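Local atomic coordinates of oxidoreductase, NAD-binding/iron-sulfur cluster-binding protein (Nitratireductor pacificus pht-3B, PDB entry 6ZXU), a protein that acts as a catabolic reductive dehalogenase, holding cobalamin (B12) and two [4Fe-4S] clusters that probably deliver electrons for the removal of halogen from its substrates. Residues A[46-51]-A[224-229]; A[54-59]-A[206-211]; A[381-386]-A[395-400]; A[423-428]-A[491-496]. All coordinates share one frame; numbering follows the deposited sequence.

Contact 1: residues A[46-51]-A[224-229]; sequences ERLARV and VAPFLR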
loop_
_atom_site.group_PDB
_atom_site.type_symbol
_atom_site.label_atom_id
_atom_site.label_comp_id
_atom_site.label_asym_id
_atom_site.label_seq_id
_atom_site.Cartn_x
_atom_site.Cartn_y
_atom_site.Cartn_z
ATOM N N GLU A 46 -13.343 21.622 -7.089
ATOM C CA GLU A 46 -13.363 22.691 -8.043
ATOM C C GLU A 46 -14.756 23.156 -8.428
ATOM O O GLU A 46 -14.896 24.132 -9.166
ATOM C CB GLU A 46 -12.536 22.308 -9.296
ATOM C CG GLU A 46 -13.240 21.346 -10.279
ATOM C CD GLU A 46 -13.195 19.820 -9.891
ATOM O OE1 GLU A 46 -12.681 19.451 -8.788
ATOM O OE2 GLU A 46 -13.724 19.007 -10.693
ATOM N N ARG A 47 -15.811 22.495 -7.977
ATOM C CA ARG A 47 -17.176 22.930 -8.255
ATOM C C ARG A 47 -17.824 23.581 -7.056
ATOM O O ARG A 47 -19.023 23.848 -7.086
ATOM C CB ARG A 47 -18.001 21.703 -8.731
ATOM C CG ARG A 47 -17.550 21.219 -10.087
ATOM C CD ARG A 47 -18.487 20.133 -10.580
ATOM N NE ARG A 47 -18.118 19.670 -11.917
ATOM C CZ ARG A 47 -18.698 20.073 -13.041
ATOM N NH1 ARG A 47 -19.663 20.975 -13.029
ATOM N NH2 ARG A 47 -18.291 19.570 -14.210
ATOM N N LEU A 48 -17.071 23.842 -5.999
ATOM C CA LEU A 48 -17.634 24.492 -4.823
ATOM C C LEU A 48 -17.497 26.015 -4.981
ATOM O O LEU A 48 -16.537 26.506 -5.584
ATOM C CB LEU A 48 -16.914 24.072 -3.582
ATOM C CG LEU A 48 -17.018 22.549 -3.339
ATOM C CD1 LEU A 48 -16.279 22.191 -2.096
ATOM C CD2 LEU A 48 -18.446 22.072 -3.249
ATOM N N ALA A 49 -18.431 26.739 -4.363
ATOM C CA ALA A 49 -18.421 28.197 -4.412
ATOM C C ALA A 49 -17.284 28.729 -3.539
ATOM O O ALA A 49 -17.159 28.350 -2.408
ATOM C CB ALA A 49 -19.725 28.724 -3.893
ATOM N N ARG A 50 -16.474 29.597 -4.107
ATOM C CA ARG A 50 -15.324 30.195 -3.451
ATOM C C ARG A 50 -15.310 31.748 -3.619
ATOM O O ARG A 50 -15.940 32.307 -4.502
ATOM C CB ARG A 50 -14.083 29.612 -4.051
ATOM C CG ARG A 50 -13.891 28.162 -3.626
ATOM C CD ARG A 50 -12.603 27.552 -4.147
ATOM N NE ARG A 50 -12.771 26.107 -4.022
ATOM C CZ ARG A 50 -12.550 25.406 -2.935
ATOM N NH1 ARG A 50 -12.055 25.996 -1.840
ATOM N NH2 ARG A 50 -12.834 24.082 -2.945
ATOM N N VAL A 51 -14.625 32.403 -2.708
ATOM C CA VAL A 51 -14.353 33.811 -2.737
ATOM C C VAL A 51 -12.865 34.035 -2.457
ATOM O O VAL A 51 -12.145 33.096 -2.034
ATOM C CB VAL A 51 -15.208 34.546 -1.707
ATOM C CG1 VAL A 51 -16.698 34.386 -2.012
ATOM C CG2 VAL A 51 -14.909 34.092 -0.323
ATOM N N VAL A 224 -16.344 22.646 9.651
ATOM C CA VAL A 224 -17.227 21.789 8.861
ATOM C C VAL A 224 -16.688 21.762 7.442
ATOM O O VAL A 224 -16.486 22.791 6.828
ATOM C CB VAL A 224 -18.694 22.265 8.859
ATOM C CG1 VAL A 224 -19.519 21.368 7.946
ATOM C CG2 VAL A 224 -19.325 22.180 10.247
ATOM N N ALA A 225 -16.342 20.596 6.932
ATOM C CA ALA A 225 -15.775 20.510 5.564
ATOM C C ALA A 225 -16.788 19.932 4.654
ATOM O O ALA A 225 -17.452 18.959 5.030
ATOM C CB ALA A 225 -14.518 19.637 5.556
ATOM N N PRO A 226 -16.981 20.532 3.471
ATOM C CA PRO A 226 -17.842 19.875 2.476
ATOM C C PRO A 226 -17.346 18.426 2.230
ATOM O O PRO A 226 -16.139 18.177 2.226
ATOM C CB PRO A 226 -17.633 20.729 1.199
ATOM C CG PRO A 226 -16.306 21.350 1.381
ATOM C CD PRO A 226 -16.217 21.628 2.866
ATOM N N PHE A 227 -18.293 17.522 2.067
ATOM C CA PHE A 227 -18.077 16.136 1.754
ATOM C C PHE A 227 -17.623 15.244 2.892
ATOM O O PHE A 227 -17.858 14.079 2.870
ATOM C CB PHE A 227 -17.049 16.000 0.586
ATOM C CG PHE A 227 -17.437 16.678 -0.710
ATOM C CD1 PHE A 227 -18.583 16.295 -1.400
ATOM C CD2 PHE A 227 -16.635 17.645 -1.270
ATOM C CE1 PHE A 227 -18.918 16.870 -2.586
ATOM C CE2 PHE A 227 -16.939 18.194 -2.494
ATOM C CZ PHE A 227 -18.099 17.831 -3.144
ATOM N N LEU A 228 -16.952 15.770 3.910
ATOM C CA LEU A 228 -16.361 14.946 4.986
ATOM C C LEU A 228 -17.280 14.901 6.175
ATOM O O LEU A 228 -16.995 15.355 7.239
ATOM C CB LEU A 228 -15.000 15.456 5.341
ATOM C CG LEU A 228 -14.013 15.643 4.227
ATOM C CD1 LEU A 228 -12.620 15.907 4.821
ATOM C CD2 LEU A 228 -13.941 14.546 3.166
ATOM N N ARG A 229 -18.423 14.285 5.954
ATOM C CA ARG A 229 -19.516 14.276 6.856
ATOM C C ARG A 229 -19.275 13.443 8.120
ATOM O O ARG A 229 -19.958 13.621 9.122
ATOM C CB ARG A 229 -20.763 13.757 6.095
ATOM C CG ARG A 229 -21.242 14.663 4.941
#
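L48 reaches from the N-terminal loop region onto P226 and F227, which lie in the turn joining strand 222-224 to strand 232-239, a strand of the four-stranded antiparallel sheet 121-126, 142-149, 232-239, 194-198. The contact is small, 114 Å² over both sides, and wholly apolar. The backbones stay well apart, the closest pair of CA atoms being those of L48 and P226 at 8.6 Å, so the gap is bridged by the side chains. On the first segment L48 does all the touching. Its CG stands anti to the carbonyl carbon (chi1 -61°), which carries the fork out from the loop toward the turn. The CD1 branch meets the proline ring at its outer carbons, 3.6 Å from P226 CG, with P226 CB slightly farther from the same methyl. The phenylalanine is set beside it by an unusual backbone: F227 has a positive phi of 77°, and L228, next in the chain, is the centre of an inverse gamma turn. Other residues add to the cluster. E257 lies against both L48 and P226 and accepts a hydrogen bond from F227 N through OE2, tying the turn to the loop before helix 260-264, while V262 of that helix packs on F227. The flanking R47 is directed elsewhere, in a salt bridge with D267. At the phenylalanine itself the approach is oblique to the ring: L48 CD1 lies 4.1 Å from F227 CE2.

Contact 2: residues A[54-59]-A[206-211]; sequences VVAQPA and LARLAV
A56 and A59, in the loop 54-59, pass along helix 206-212 with CA atoms 6.7 Å from that of R208 and 6.0 Å from that of A207, the loop running extended and opposite in sequence order to the helix. V54, A56 and A59 direct their CB atoms toward the helix, whereas V55, Q57 and P58 direct theirs away. The approach is tightest where the small residues meet: A59 O comes to 3.3 Å from A207 CB, while the methyls of the two alanines, A59 CB and A207 CB, are 4.2 Å apart. One helical turn later the V54 and V211 side chains lie roughly perpendicular, V54 CG2 touching V211 CG1 at 3.6 Å. This V211 branch is held anti to the backbone N (chi1 178°), which extends it to the loop. Between these two apolar points the R208 chain bends at chi3 (-55°), bringing NE to 4.1 Å from A56 CB; the methyl lies oblique to the guanidinium plane, a van der Waals touch on the more open side of the contact. The far side of the helix packs on strand 232-239, where L206 and A210 touch L234 and L209 touches V236. Under the loop, V218 of strand 217-219 and L223 of strand 222-224 each contact both A59 and V211, so the loop closes over a corner formed by the helix and these two short strands.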
loop_
_atom_site.group_PDB
_atom_site.type_symbol
_atom_site.label_atom_id
_atom_site.label_comp_id
_atom_site.label_asym_id
_atom_site.label_seq_id
_atom_site.Cartn_x
_atom_site.Cartn_y
_atom_site.Cartn_z
ATOM N N VAL A 54 -11.794 35.588 3.408
ATOM C CA VAL A 54 -12.859 35.577 4.419
ATOM C C VAL A 54 -12.281 36.134 5.690
ATOM O O VAL A 54 -11.079 36.154 5.861
ATOM C CB VAL A 54 -13.476 34.172 4.712
ATOM C CG1 VAL A 54 -14.267 33.695 3.492
ATOM C CG2 VAL A 54 -12.424 33.132 5.123
ATOM N N VAL A 55 -13.153 36.530 6.583
ATOM C CA VAL A 55 -12.744 37.047 7.900
ATOM C C VAL A 55 -12.492 35.876 8.842
ATOM O O VAL A 55 -13.330 35.006 8.997
ATOM C CB VAL A 55 -13.815 37.983 8.494
ATOM C CG1 VAL A 55 -13.314 38.664 9.747
ATOM C CG2 VAL A 55 -14.166 39.065 7.457
ATOM N N ALA A 56 -11.297 35.875 9.446
ATOM C CA ALA A 56 -10.895 34.845 10.374
ATOM C C ALA A 56 -11.838 34.866 11.553
ATOM O O ALA A 56 -12.389 35.884 11.879
ATOM C CB ALA A 56 -9.449 35.041 10.834
ATOM N N GLN A 57 -12.113 33.704 12.134
ATOM C CA GLN A 57 -12.923 33.630 13.341
ATOM C C GLN A 57 -12.536 32.416 14.172
ATOM O O GLN A 57 -11.922 31.511 13.702
ATOM C CB GLN A 57 -14.387 33.561 13.023
ATOM C CG GLN A 57 -14.714 32.499 12.010
ATOM C CD GLN A 57 -16.208 32.441 11.668
ATOM O OE1 GLN A 57 -17.062 32.769 12.498
ATOM N NE2 GLN A 57 -16.522 31.984 10.464
ATOM N N PRO A 58 -12.856 32.414 15.434
ATOM C CA PRO A 58 -12.326 31.281 16.190
ATOM C C PRO A 58 -13.017 29.940 15.827
ATOM O O PRO A 58 -14.221 29.915 15.562
ATOM C CB PRO A 58 -12.607 31.665 17.650
ATOM C CG PRO A 58 -13.721 32.689 17.585
ATOM C CD PRO A 58 -13.542 33.409 16.260
ATOM N N ALA A 59 -12.245 28.836 15.886
ATOM C CA ALA A 59 -12.739 27.500 15.475
ATOM C C ALA A 59 -11.848 26.334 15.950
ATOM O O ALA A 59 -10.679 26.481 16.092
ATOM C CB ALA A 59 -12.839 27.424 13.969
ATOM N N LEU A 206 -4.063 25.663 13.103
ATOM C CA LEU A 206 -4.503 24.740 12.087
ATOM C C LEU A 206 -5.889 25.096 11.594
ATOM O O LEU A 206 -6.118 25.092 10.414
ATOM C CB LEU A 206 -4.506 23.280 12.630
ATOM C CG LEU A 206 -3.219 22.687 13.200
ATOM C CD1 LEU A 206 -3.482 21.377 13.947
ATOM C CD2 LEU A 206 -2.216 22.486 12.080
ATOM N N ALA A 207 -6.842 25.345 12.486
ATOM C CA ALA A 207 -8.202 25.648 12.093
ATOM C C ALA A 207 -8.278 26.903 11.247
ATOM O O ALA A 207 -8.956 26.930 10.189
ATOM C CB ALA A 207 -9.097 25.733 13.292
ATOM N N ARG A 208 -7.489 27.921 11.604
ATOM C CA ARG A 208 -7.473 29.132 10.823
ATOM C C ARG A 208 -6.957 28.888 9.386
ATOM O O ARG A 208 -7.474 29.442 8.409
ATOM C CB ARG A 208 -6.587 30.202 11.543
ATOM C CG ARG A 208 -6.128 31.284 10.543
ATOM C CD ARG A 208 -5.373 32.436 11.199
ATOM N NE ARG A 208 -6.250 32.938 12.238
ATOM C CZ ARG A 208 -5.834 33.475 13.362
ATOM N NH1 ARG A 208 -4.528 33.602 13.581
ATOM N NH2 ARG A 208 -6.736 33.894 14.244
ATOM N N LEU A 209 -5.890 28.135 9.276
ATOM C CA LEU A 209 -5.311 27.866 7.990
ATOM C C LEU A 209 -6.277 26.967 7.143
ATOM O O LEU A 209 -6.266 27.056 5.903
ATOM C CB LEU A 209 -3.948 27.163 8.095
ATOM C CG LEU A 209 -2.804 27.999 8.751
ATOM C CD1 LEU A 209 -1.563 27.175 8.901
ATOM C CD2 LEU A 209 -2.510 29.255 7.942
ATOM N N ALA A 210 -7.011 26.079 7.787
ATOM C CA ALA A 210 -7.977 25.261 7.032
ATOM C C ALA A 210 -9.047 26.111 6.364
ATOM O O ALA A 210 -9.522 25.787 5.253
ATOM C CB ALA A 210 -8.630 24.231 7.936
ATOM N N VAL A 211 -9.492 27.153 7.063
ATOM C CA VAL A 211 -10.463 28.093 6.471
ATOM C C VAL A 211 -9.872 28.928 5.358
ATOM O O VAL A 211 -10.446 29.041 4.283
ATOM C CB VAL A 211 -11.095 28.961 7.525
ATOM C CG1 VAL A 211 -12.051 29.937 6.840
ATOM C CG2 VAL A 211 -11.827 28.070 8.517
#

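Contact 3: residues A[381-386]-A[395-400]; sequences EAIKAL and VGICRA
V395 opens the contact on strand 394-399, packing against K384 of helix 376-390. The two CA atoms of this pair are 5.7 Å apart. V395 CG1, anti to the backbone N (chi1 -174°), lies 3.9 Å from K384 CG, and the other branch, V395 CG2, comes to 3.9 Å from K384 O, so the valine straddles the root of the lysine and the helix backbone. Farther out, K384 CE passes 4.0 Å from V395 O. G396 follows with no side chain, and the next residue, I397, again points toward the helix. Its CD1 is the tip that reaches across: I397 CD1 lies 4.1 Å from K384 CE and 4.3 Å from I383 CG2, filling the angle between the two helix side chains. The lysine chain is extended throughout beyond CG, which lays its methylenes obliquely over V395 and I397 and delivers NZ to a salt bridge with D528 OD1. The other carboxylate oxygen, D528 OD2, accepts from I397 N, so this aspartate ties the helix to the strand. A methionine in place of this lysine would probably leave D528 without its cationic mate, so that only the strand end of this tie remained. With axes 8.3 Å apart at closest approach and an angle of 145° between their directions, the helix and the strand that follows it form a roughly antiparallel helix-strand unit, the helix layered on the outermost strand of a four-stranded antiparallel sheet.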
loop_
_atom_site.group_PDB
_atom_site.type_symbol
_atom_site.label_atom_id
_atom_site.label_comp_id
_atom_site.label_asym_id
_atom_site.label_seq_id
_atom_site.Cartn_x
_atom_site.Cartn_y
_atom_site.Cartn_z
ATOM N N GLU A 381 -14.323 -10.906 13.300
ATOM C CA GLU A 381 -15.028 -9.743 12.824
ATOM C C GLU A 381 -14.497 -8.455 13.450
ATOM O O GLU A 381 -14.464 -7.444 12.776
ATOM C CB GLU A 381 -16.541 -9.840 13.154
ATOM C CG GLU A 381 -17.295 -10.958 12.495
ATOM C CD GLU A 381 -18.809 -10.975 12.919
ATOM O OE1 GLU A 381 -19.566 -11.563 12.121
ATOM O OE2 GLU A 381 -19.218 -10.363 13.999
ATOM N N ALA A 382 -14.106 -8.487 14.721
ATOM C CA ALA A 382 -13.526 -7.333 15.393
ATOM C C ALA A 382 -12.189 -6.930 14.761
ATOM O O ALA A 382 -11.974 -5.806 14.493
ATOM C CB ALA A 382 -13.347 -7.566 16.905
ATOM N N ILE A 383 -11.343 -7.897 14.498
ATOM C CA ILE A 383 -10.056 -7.701 13.883
ATOM C C ILE A 383 -10.224 -7.160 12.452
ATOM O O ILE A 383 -9.544 -6.227 12.074
ATOM C CB ILE A 383 -9.267 -9.035 13.914
ATOM C CG1 ILE A 383 -8.709 -9.321 15.317
ATOM C CG2 ILE A 383 -8.103 -9.017 12.928
ATOM C CD1 ILE A 383 -7.664 -8.349 15.795
ATOM N N LYS A 384 -11.137 -7.701 11.691
ATOM C CA LYS A 384 -11.445 -7.161 10.396
ATOM C C LYS A 384 -11.953 -5.716 10.435
ATOM O O LYS A 384 -11.418 -4.864 9.752
ATOM C CB LYS A 384 -12.379 -8.049 9.614
ATOM C CG LYS A 384 -11.806 -9.403 9.337
ATOM C CD LYS A 384 -12.769 -10.257 8.537
ATOM C CE LYS A 384 -12.164 -11.599 8.243
ATOM N NZ LYS A 384 -13.087 -12.366 7.402
ATOM N N ALA A 385 -12.916 -5.432 11.275
ATOM C CA ALA A 385 -13.424 -4.086 11.455
ATOM C C ALA A 385 -12.276 -3.139 11.855
ATOM O O ALA A 385 -12.204 -1.984 11.340
ATOM C CB ALA A 385 -14.515 -4.065 12.529
ATOM N N LEU A 386 -11.393 -3.586 12.707
ATOM C CA LEU A 386 -10.282 -2.813 13.148
ATOM C C LEU A 386 -9.356 -2.489 12.004
ATOM O O LEU A 386 -8.982 -1.308 11.788
ATOM C CB LEU A 386 -9.560 -3.516 14.269
ATOM C CG LEU A 386 -8.396 -2.827 14.897
ATOM C CD1 LEU A 386 -8.855 -1.463 15.417
ATOM C CD2 LEU A 386 -7.722 -3.608 16.027
ATOM N N VAL A 395 -8.769 -7.430 4.582
ATOM C CA VAL A 395 -8.327 -8.137 5.773
ATOM C C VAL A 395 -8.793 -9.616 5.699
ATOM O O VAL A 395 -9.930 -9.894 5.344
ATOM C CB VAL A 395 -8.879 -7.546 7.108
ATOM C CG1 VAL A 395 -8.264 -8.249 8.305
ATOM C CG2 VAL A 395 -8.647 -6.063 7.224
ATOM N N GLY A 396 -7.852 -10.511 5.907
ATOM C CA GLY A 396 -8.136 -11.933 6.010
ATOM C C GLY A 396 -7.320 -12.539 7.132
ATOM O O GLY A 396 -6.310 -12.029 7.530
ATOM N N ILE A 397 -7.701 -13.723 7.559
ATOM C CA ILE A 397 -7.114 -14.412 8.663
ATOM C C ILE A 397 -6.913 -15.878 8.346
ATOM O O ILE A 397 -7.804 -16.510 7.746
ATOM C CB ILE A 397 -8.060 -14.313 9.929
ATOM C CG1 ILE A 397 -8.369 -12.842 10.231
ATOM C CG2 ILE A 397 -7.370 -14.986 11.119
ATOM C CD1 ILE A 397 -9.511 -12.630 11.165
ATOM N N CYS A 398 -5.765 -16.386 8.666
ATOM C CA CYS A 398 -5.415 -17.813 8.492
ATOM C C CYS A 398 -4.616 -18.310 9.677
ATOM O O CYS A 398 -4.109 -17.541 10.477
ATOM C CB CYS A 398 -4.705 -18.086 7.138
ATOM S SG CYS A 398 -3.043 -17.422 6.971
ATOM N N ARG A 399 -4.487 -19.640 9.811
ATOM C CA ARG A 399 -3.465 -20.188 10.708
ATOM C C ARG A 399 -2.057 -19.942 10.197
ATOM O O ARG A 399 -1.768 -20.149 9.022
ATOM C CB ARG A 399 -3.677 -21.705 10.865
ATOM C CG ARG A 399 -4.918 -21.953 11.651
ATOM C CD ARG A 399 -5.002 -23.355 12.297
ATOM N NE ARG A 399 -6.031 -23.302 13.369
ATOM C CZ ARG A 399 -5.772 -23.054 14.665
ATOM N NH1 ARG A 399 -4.523 -22.883 15.112
ATOM N NH2 ARG A 399 -6.781 -23.048 15.530
ATOM N N ALA A 400 -1.179 -19.551 11.091
ATOM C CA ALA A 400 0.243 -19.336 10.789
ATOM C C ALA A 400 0.956 -20.664 10.891
ATOM O O ALA A 400 1.436 -21.051 11.954
ATOM C CB ALA A 400 0.853 -18.322 11.767
#

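Contact 4: residues A[423-428]-A[491-496]; sequences AVVMLI and LMAGLG
V425 and L427, alternate residues of strand 422-429, share an apolar contact with A493 and L495, just past the C-terminal end of helix 486-492. L495 carries most of it. Its CD1 lies 3.9 Å from V425 CG1 and 4.0 Å from L427 CG, lying against both strand side chains; the leucine and the two strand side chains run antiparallel alongside one another. This placement follows from CG standing anti to the carbonyl carbon (chi1 -63°), with the chain then extended. L427 CD1 answers from the strand side, 4.0 Å from L495 CB. A493 adds a single methyl, its CB 4.0 Å from V425 CG2. Contacts with backbone oxygens are of a second kind: L495 CD1 sits 3.6 Å from V425 O, a van der Waals approach, while L495 O is hydrogen-bonded to N507 ND2. Backbone bonding within the second segment fixes the turn itself. G494 leaves the helix with a positive phi of 66° in a Schellman motif, its N bonded to L491 O at 3.2 Å, and this reversal presents A493 and L495 to the strand together. The site has cobalamin close by: L491 touches B12, and the L427 side chain is about 5 Å from it and about 4 Å from the side chains of the binding-site residues S514 and S516. In the sheet, strand 422-429 lies between 394-399 and 514-521; V425 and L427 face the end of helix 486-492, whereas M426 points away from it and, like I428, touches helix 445-469.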
loop_
_atom_site.group_PDB
_atom_site.type_symbol
_atom_site.label_atom_id
_atom_site.label_comp_id
_atom_site.label_asym_id
_atom_site.label_seq_id
_atom_site.Cartn_x
_atom_site.Cartn_y
_atom_site.Cartn_z
ATOM N N ALA A 423 -2.236 -15.756 11.595
ATOM C CA ALA A 423 -1.699 -14.665 10.756
ATOM C C ALA A 423 -2.865 -13.824 10.316
ATOM O O ALA A 423 -3.864 -14.343 9.787
ATOM C CB ALA A 423 -0.977 -15.208 9.527
ATOM N N VAL A 424 -2.804 -12.550 10.632
ATOM C CA VAL A 424 -3.744 -11.561 10.111
ATOM C C VAL A 424 -3.037 -10.869 8.933
ATOM O O VAL A 424 -1.949 -10.348 9.051
ATOM C CB VAL A 424 -4.138 -10.535 11.151
ATOM C CG1 VAL A 424 -5.188 -9.549 10.584
ATOM C CG2 VAL A 424 -4.680 -11.282 12.364
ATOM N N VAL A 425 -3.647 -11.004 7.755
ATOM C CA VAL A 425 -3.079 -10.553 6.513
ATOM C C VAL A 425 -3.934 -9.394 6.011
ATOM O O VAL A 425 -5.166 -9.481 5.886
ATOM C CB VAL A 425 -3.106 -11.660 5.456
ATOM C CG1 VAL A 425 -2.336 -11.260 4.214
ATOM C CG2 VAL A 425 -2.513 -12.917 6.044
ATOM N N MET A 426 -3.252 -8.309 5.664
ATOM C CA MET A 426 -3.935 -7.127 5.111
ATOM C C MET A 426 -3.284 -6.693 3.836
ATOM O O MET A 426 -2.092 -6.824 3.674
ATOM C CB MET A 426 -3.954 -6.028 6.095
ATOM C CG MET A 426 -4.814 -6.420 7.248
ATOM S SD MET A 426 -4.787 -5.335 8.667
ATOM C CE MET A 426 -3.072 -5.594 9.188
ATOM N N LEU A 427 -4.105 -6.295 2.879
ATOM C CA LEU A 427 -3.646 -5.793 1.585
ATOM C C LEU A 427 -3.872 -4.273 1.526
ATOM O O LEU A 427 -4.927 -3.798 1.900
ATOM C CB LEU A 427 -4.312 -6.475 0.471
ATOM C CG LEU A 427 -4.272 -7.985 0.299
ATOM C CD1 LEU A 427 -5.005 -8.334 -1.045
ATOM C CD2 LEU A 427 -2.863 -8.508 0.248
ATOM N N ILE A 428 -2.882 -3.579 1.046
ATOM C CA ILE A 428 -2.906 -2.138 0.765
ATOM C C ILE A 428 -2.762 -1.981 -0.750
ATOM O O ILE A 428 -1.781 -2.453 -1.318
ATOM C CB ILE A 428 -1.779 -1.412 1.499
ATOM C CG1 ILE A 428 -1.758 -1.717 2.997
ATOM C CG2 ILE A 428 -1.886 0.080 1.244
ATOM C CD1 ILE A 428 -3.010 -1.201 3.680
ATOM N N LEU A 491 -2.419 -16.528 0.366
ATOM C CA LEU A 491 -3.175 -17.628 -0.275
ATOM C C LEU A 491 -4.148 -18.291 0.711
ATOM O O LEU A 491 -5.312 -18.445 0.386
ATOM C CB LEU A 491 -2.242 -18.650 -0.784
ATOM C CG LEU A 491 -2.930 -19.768 -1.526
ATOM C CD1 LEU A 491 -3.438 -19.345 -2.898
ATOM C CD2 LEU A 491 -1.951 -20.927 -1.671
ATOM N N MET A 492 -3.663 -18.674 1.867
ATOM C CA MET A 492 -4.503 -19.375 2.888
ATOM C C MET A 492 -5.583 -18.507 3.512
ATOM O O MET A 492 -6.646 -18.981 3.845
ATOM C CB MET A 492 -3.667 -19.970 3.983
ATOM C CG MET A 492 -2.794 -21.170 3.562
ATOM S SD MET A 492 -3.771 -22.407 2.624
ATOM C CE MET A 492 -2.331 -22.879 1.659
ATOM N N ALA A 493 -5.355 -17.199 3.586
ATOM C CA ALA A 493 -6.368 -16.212 4.053
ATOM C C ALA A 493 -7.385 -15.854 3.019
ATOM O O ALA A 493 -8.300 -15.111 3.318
ATOM C CB ALA A 493 -5.662 -14.967 4.584
ATOM N N GLY A 494 -7.315 -16.442 1.797
ATOM C CA GLY A 494 -8.290 -16.221 0.794
ATOM C C GLY A 494 -8.310 -14.783 0.285
ATOM O O GLY A 494 -9.353 -14.285 -0.085
ATOM N N LEU A 495 -7.127 -14.204 0.093
ATOM C CA LEU A 495 -7.040 -12.816 -0.482
ATOM C C LEU A 495 -6.518 -12.789 -1.890
ATOM O O LEU A 495 -6.668 -11.775 -2.544
ATOM C CB LEU A 495 -6.228 -11.904 0.424
ATOM C CG LEU A 495 -6.783 -11.663 1.817
ATOM C CD1 LEU A 495 -5.819 -10.870 2.611
ATOM C CD2 LEU A 495 -8.133 -11.059 1.822
ATOM N N GLY A 496 -6.038 -13.929 -2.414
ATOM C CA GLY A 496 -5.578 -14.007 -3.773
ATOM C C GLY A 496 -5.399 -15.425 -4.218
ATOM O O GLY A 496 -5.417 -16.319 -3.446
#

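Overall arrangement
The four contacts form two separate groups, and contacts 2 and 4 lie on opposite sides of the chain's centre. Contacts 1 and 2 have centres 15 Å apart, contact 2 nested in the loop closed by contact 1. Contacts 3 and 4 have centres 9 Å apart and share a sheet: C398 O to A423 N (2.8 Å) and G396 O to V425 N (2.9 Å) are probable hydrogen bonds between their strands. The groups do not touch; nearest atoms of contacts 1 and 3 are about 17 Å apart. Both sheets have strand order 1-2-4-3, consistent with a duplicated core. Among the segments, that of contact 4 holds L491, which touches cobalamin; contacts 1 and 2 lie away from the annotated sites.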